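Local coordinates for uncharacterized protein (Acinetobacter baumannii, PDB 4L3U) that is of unknown function, carrying a domain of unknown function (DUF4844) in a compact, all-helical single chain, at residues 19-32 with 100-112. Numbering follows the deposited sequence. Where two conformers were deposited one is given.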
loop_
_atom_site.group_PDB
_atom_site.type_symbol
_atom_site.label_atom_id
_atom_site.label_comp_id
_atom_site.label_asym_id
_atom_site.label_seq_id
_atom_site.Cartn_x
_atom_site.Cartn_y
_atom_site.Cartn_z
ATOM N N VAL A 19 15.608 -4.512 -4.190
ATOM C CA VAL A 19 14.181 -4.352 -3.957
ATOM C C VAL A 19 13.879 -4.668 -2.494
ATOM O O VAL A 19 13.154 -3.930 -1.832
ATOM C CB VAL A 19 13.343 -5.252 -4.902
ATOM C CG1 VAL A 19 11.865 -5.168 -4.567
ATOM C CG2 VAL A 19 13.558 -4.856 -6.354
ATOM N N ILE A 20 14.463 -5.750 -1.985
ATOM C CA ILE A 20 14.271 -6.127 -0.588
ATOM C C ILE A 20 14.763 -5.024 0.356
ATOM O O ILE A 20 14.131 -4.757 1.371
ATOM C CB ILE A 20 14.954 -7.482 -0.253
ATOM C CG1 ILE A 20 14.167 -8.639 -0.877
ATOM C CG2 ILE A 20 15.052 -7.693 1.264
ATOM C CD1 ILE A 20 14.801 -10.011 -0.679
ATOM N N GLN A 21 15.873 -4.372 0.018
ATOM C CA GLN A 21 16.383 -3.277 0.842
ATOM C C GLN A 21 15.416 -2.100 0.827
ATOM O O GLN A 21 15.205 -1.443 1.848
ATOM C CB GLN A 21 17.766 -2.829 0.362
ATOM C CG GLN A 21 18.865 -3.845 0.615
ATOM N N GLN A 22 14.832 -1.835 -0.336
ATOM C CA GLN A 22 13.845 -0.771 -0.468
ATOM C C GLN A 22 12.621 -1.066 0.392
ATOM O O GLN A 22 12.084 -0.181 1.055
ATOM C CB GLN A 22 13.408 -0.626 -1.923
ATOM C CG GLN A 22 14.493 -0.176 -2.880
ATOM C CD GLN A 22 13.948 0.049 -4.277
ATOM O OE1 GLN A 22 13.857 -0.880 -5.081
ATOM N NE2 GLN A 22 13.561 1.284 -4.566
ATOM N N LEU A 23 12.185 -2.321 0.369
ATOM C CA LEU A 23 10.997 -2.747 1.102
ATOM C C LEU A 23 11.213 -2.700 2.608
ATOM O O LEU A 23 10.315 -2.331 3.361
ATOM C CB LEU A 23 10.606 -4.168 0.693
ATOM C CG LEU A 23 10.056 -4.327 -0.725
ATOM C CD1 LEU A 23 10.035 -5.788 -1.132
ATOM C CD2 LEU A 23 8.662 -3.723 -0.821
ATOM N N GLU A 24 12.403 -3.093 3.042
ATOM C CA GLU A 24 12.739 -3.084 4.457
ATOM C C GLU A 24 12.711 -1.662 5.001
ATOM O O GLU A 24 12.183 -1.409 6.084
ATOM C CB GLU A 24 14.119 -3.702 4.672
ATOM C CG GLU A 24 14.184 -5.193 4.367
ATOM C CD GLU A 24 13.556 -6.055 5.448
ATOM O OE1 GLU A 24 12.994 -5.497 6.415
ATOM O OE2 GLU A 24 13.626 -7.299 5.333
ATOM N N LYS A 25 13.284 -0.737 4.240
ATOM C CA LYS A 25 13.314 0.661 4.634
ATOM C C LYS A 25 11.894 1.203 4.626
ATOM O O LYS A 25 11.454 1.832 5.585
ATOM C CB LYS A 25 14.201 1.461 3.681
ATOM C CG LYS A 25 14.306 2.938 4.018
ATOM N N PHE A 26 11.177 0.931 3.542
ATOM C CA PHE A 26 9.801 1.380 3.383
ATOM C C PHE A 26 8.921 0.890 4.523
ATOM O O PHE A 26 8.072 1.617 5.025
ATOM C CB PHE A 26 9.246 0.877 2.052
ATOM C CG PHE A 26 7.956 1.528 1.652
ATOM C CD1 PHE A 26 7.943 2.829 1.182
ATOM C CD2 PHE A 26 6.757 0.844 1.740
ATOM C CE1 PHE A 26 6.760 3.437 0.808
ATOM C CE2 PHE A 26 5.571 1.449 1.368
ATOM C CZ PHE A 26 5.574 2.746 0.901
ATOM N N LYS A 27 9.136 -0.350 4.932
ATOM C CA LYS A 27 8.354 -0.963 5.990
ATOM C C LYS A 27 8.448 -0.192 7.312
ATOM O O LYS A 27 7.485 -0.143 8.078
ATOM C CB LYS A 27 8.848 -2.396 6.179
ATOM C CG LYS A 27 8.151 -3.176 7.263
ATOM C CD LYS A 27 8.810 -4.533 7.467
ATOM C CE LYS A 27 10.211 -4.405 8.060
ATOM N NZ LYS A 27 10.822 -5.731 8.357
ATOM N N ALA A 28 9.606 0.416 7.566
ATOM C CA ALA A 28 9.883 1.060 8.852
ATOM C C ALA A 28 9.457 2.523 8.911
ATOM O O ALA A 28 9.558 3.163 9.957
ATOM C CB ALA A 28 11.364 0.952 9.174
ATOM N N GLN A 29 8.980 3.052 7.793
ATOM C CA GLN A 29 8.613 4.455 7.723
ATOM C C GLN A 29 7.189 4.682 8.206
ATOM O O GLN A 29 6.358 3.773 8.179
ATOM C CB GLN A 29 8.760 4.956 6.289
ATOM C CG GLN A 29 10.183 4.906 5.770
ATOM C CD GLN A 29 10.250 5.025 4.265
ATOM O OE1 GLN A 29 9.239 5.272 3.607
ATOM N NE2 GLN A 29 11.441 4.840 3.707
ATOM N N ASP A 30 6.925 5.900 8.667
ATOM C CA ASP A 30 5.569 6.346 8.936
ATOM C C ASP A 30 5.053 6.918 7.629
ATOM O O ASP A 30 5.615 7.880 7.107
ATOM C CB ASP A 30 5.568 7.423 10.020
ATOM C CG ASP A 30 4.167 7.819 10.455
ATOM O OD1 ASP A 30 3.186 7.438 9.783
ATOM O OD2 ASP A 30 4.044 8.527 11.474
ATOM N N HIS A 31 3.992 6.324 7.095
ATOM C CA HIS A 31 3.478 6.723 5.790
ATOM C C HIS A 31 2.303 7.686 5.868
ATOM O O HIS A 31 1.687 7.998 4.847
ATOM C CB HIS A 31 3.064 5.483 5.008
ATOM C CG HIS A 31 4.181 4.519 4.792
ATOM N ND1 HIS A 31 4.420 3.456 5.635
ATOM C CD2 HIS A 31 5.141 4.465 3.838
ATOM C CE1 HIS A 31 5.470 2.782 5.203
ATOM N NE2 HIS A 31 5.927 3.377 4.115
ATOM N N PHE A 32 2.007 8.173 7.068
ATOM C CA PHE A 32 0.791 8.944 7.291
ATOM C C PHE A 32 1.035 10.173 8.151
ATOM O O PHE A 32 0.232 10.520 9.020
ATOM C CB PHE A 32 -0.266 8.035 7.909
ATOM C CG PHE A 32 -0.561 6.823 7.075
ATOM C CD1 PHE A 32 -1.482 6.893 6.043
ATOM C CD2 PHE A 32 0.111 5.631 7.288
ATOM C CE1 PHE A 32 -1.746 5.794 5.256
ATOM C CE2 PHE A 32 -0.151 4.529 6.505
ATOM C CZ PHE A 32 -1.082 4.612 5.486
ATOM N N GLN A 100 -4.185 8.834 0.956
ATOM C CA GLN A 100 -2.810 8.651 1.395
ATOM C C GLN A 100 -2.422 7.174 1.347
ATOM O O GLN A 100 -1.273 6.840 1.064
ATOM C CB GLN A 100 -2.612 9.203 2.807
ATOM C CG GLN A 100 -1.154 9.282 3.225
ATOM C CD GLN A 100 -0.360 10.274 2.396
ATOM O OE1 GLN A 100 -0.928 11.131 1.716
ATOM N NE2 GLN A 100 0.964 10.159 2.445
ATOM N N VAL A 101 -3.381 6.298 1.629
ATOM C CA VAL A 101 -3.151 4.859 1.557
ATOM C C VAL A 101 -2.869 4.445 0.116
ATOM O O VAL A 101 -1.989 3.625 -0.142
ATOM C CB VAL A 101 -4.361 4.056 2.094
ATOM C CG1 VAL A 101 -4.238 2.570 1.755
ATOM C CG2 VAL A 101 -4.492 4.235 3.589
ATOM N N ALA A 102 -3.630 5.012 -0.815
ATOM C CA ALA A 102 -3.448 4.739 -2.234
ATOM C C ALA A 102 -2.073 5.210 -2.697
ATOM O O ALA A 102 -1.366 4.486 -3.389
ATOM C CB ALA A 102 -4.538 5.413 -3.041
ATOM N N THR A 103 -1.702 6.426 -2.312
ATOM C CA THR A 103 -0.402 6.981 -2.659
ATOM C C THR A 103 0.710 6.099 -2.103
ATOM O O THR A 103 1.709 5.846 -2.773
ATOM C CB THR A 103 -0.258 8.418 -2.108
ATOM O OG1 THR A 103 -1.199 9.277 -2.765
ATOM C CG2 THR A 103 1.152 8.962 -2.325
ATOM N N THR A 104 0.527 5.638 -0.870
ATOM C CA THR A 104 1.504 4.777 -0.212
ATOM C C THR A 104 1.665 3.462 -0.977
ATOM O O THR A 104 2.779 2.987 -1.176
ATOM C CB THR A 104 1.099 4.503 1.258
ATOM O OG1 THR A 104 1.076 5.738 1.984
ATOM C CG2 THR A 104 2.070 3.543 1.941
ATOM N N PHE A 105 0.551 2.886 -1.418
ATOM C CA PHE A 105 0.592 1.628 -2.158
ATOM C C PHE A 105 1.106 1.818 -3.580
ATOM O O PHE A 105 1.577 0.869 -4.205
ATOM C CB PHE A 105 -0.790 0.974 -2.184
ATOM C CG PHE A 105 -1.011 -0.016 -1.075
ATOM C CD1 PHE A 105 -1.269 0.414 0.214
ATOM C CD2 PHE A 105 -0.954 -1.380 -1.320
ATOM C CE1 PHE A 105 -1.468 -0.496 1.239
ATOM C CE2 PHE A 105 -1.154 -2.295 -0.298
ATOM C CZ PHE A 105 -1.410 -1.852 0.980
ATOM N N GLU A 106 1.008 3.040 -4.095
ATOM C CA GLU A 106 1.532 3.342 -5.418
ATOM C C GLU A 106 3.045 3.229 -5.386
ATOM O O GLU A 106 3.671 2.879 -6.383
ATOM C CB GLU A 106 1.112 4.743 -5.865
ATOM C CG GLU A 106 -0.284 4.812 -6.465
ATOM C CD GLU A 106 -0.710 6.231 -6.814
ATOM O OE1 GLU A 106 -0.052 7.191 -6.355
ATOM O OE2 GLU A 106 -1.705 6.389 -7.554
ATOM N N SER A 107 3.629 3.517 -4.227
ATOM C CA SER A 107 5.073 3.425 -4.060
ATOM C C SER A 107 5.534 1.984 -4.232
ATOM O O SER A 107 6.611 1.737 -4.768
ATOM C CB SER A 107 5.491 3.959 -2.690
ATOM O OG SER A 107 5.124 5.320 -2.539
ATOM N N PHE A 108 4.711 1.037 -3.785
ATOM C CA PHE A 108 4.997 -0.383 -3.987
ATOM C C PHE A 108 5.128 -0.681 -5.470
ATOM O O PHE A 108 6.038 -1.393 -5.879
ATOM C CB PHE A 108 3.887 -1.271 -3.409
ATOM C CG PHE A 108 3.992 -1.513 -1.924
ATOM C CD1 PHE A 108 5.193 -1.888 -1.343
ATOM C CD2 PHE A 108 2.877 -1.382 -1.113
ATOM C CE1 PHE A 108 5.281 -2.115 0.022
ATOM C CE2 PHE A 108 2.958 -1.606 0.248
ATOM C CZ PHE A 108 4.162 -1.973 0.815
ATOM N N LEU A 109 4.213 -0.140 -6.269
ATOM C CA LEU A 109 4.238 -0.362 -7.707
ATOM C C LEU A 109 5.594 0.036 -8.272
ATOM O O LEU A 109 6.192 -0.702 -9.057
ATOM C CB LEU A 109 3.132 0.437 -8.399
ATOM C CG LEU A 109 1.686 0.067 -8.066
ATOM C CD1 LEU A 109 0.738 0.950 -8.847
ATOM C CD2 LEU A 109 1.406 -1.388 -8.370
ATOM N N ASP A 110 6.080 1.195 -7.846
ATOM C CA ASP A 110 7.365 1.698 -8.305
ATOM C C ASP A 110 8.494 0.780 -7.848
ATOM O O ASP A 110 9.391 0.461 -8.625
ATOM C CB ASP A 110 7.594 3.120 -7.789
ATOM C CG ASP A 110 6.655 4.128 -8.424
ATOM O OD1 ASP A 110 6.426 4.038 -9.647
ATOM O OD2 ASP A 110 6.145 5.006 -7.698
ATOM N N ILE A 111 8.437 0.347 -6.592
ATOM C CA ILE A 111 9.476 -0.517 -6.032
ATOM C C ILE A 111 9.592 -1.856 -6.772
ATOM O O ILE A 111 10.680 -2.230 -7.208
ATOM C CB ILE A 111 9.256 -0.762 -4.512
ATOM C CG1 ILE A 111 9.439 0.547 -3.746
ATOM C CG2 ILE A 111 10.234 -1.816 -3.968
ATOM C CD1 ILE A 111 9.003 0.492 -2.303
ATOM N N VAL A 112 8.479 -2.572 -6.910
ATOM C CA VAL A 112 8.497 -3.917 -7.492
ATOM C C VAL A 112 8.400 -3.905 -9.015
ATOM O O VAL A 112 8.331 -4.958 -9.646
ATOM C CB VAL A 112 7.351 -4.798 -6.936
ATOM C CG1 VAL A 112 7.404 -4.842 -5.416
ATOM C CG2 VAL A 112 5.990 -4.301 -7.420
#
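Phe26 and Ile111 interlock knobs-into-holes across two near-antiparallel helices of this all-helical fold; the axes of 19-27 and 100-112 lie 10.2 Å apart at 161°. Phe26 enters the pocket formed by Thr104, Ser107, Phe108 and Ile111. With CG anti to the backbone N (chi1 -167°), its ring reaches across to the partner helix, where CZ approaches Thr104 O at 3.5 Å. One edge of this ring is directed at the face of Phe108, a T-shaped pair with centroids 5.1 Å apart and planes at 64°. Ile111 CD1 lies over one face of Phe26; His31 NE2 is modelled over the opposite face, though a close approach of the His31 ring to Phe26 O makes its placement doubtful. The Phe108 ring takes Leu23 CD2 at its edge and also meets Phe62 of helix 45-68, tying a third helix to the pair. In return, Ile111 sits among Val19, Gln22, Leu23 and Phe26, its CG2 branch 3.8 Å from Val19 CG1.

Beyond the helix, His31 and Phe32 return to the same partner. Phe32 offers its ring edge to Val101, with CE1 3.6 Å from CG2, and His31 lays its CB against Thr104 CG2. Gln100 bends at chi2, bringing NE2 to His31 O in a weak hydrogen bond of 3.3 Å, while Gln100 O accepts Thr104 N and Thr104 OG1 from opposite faces of its carbonyl plane.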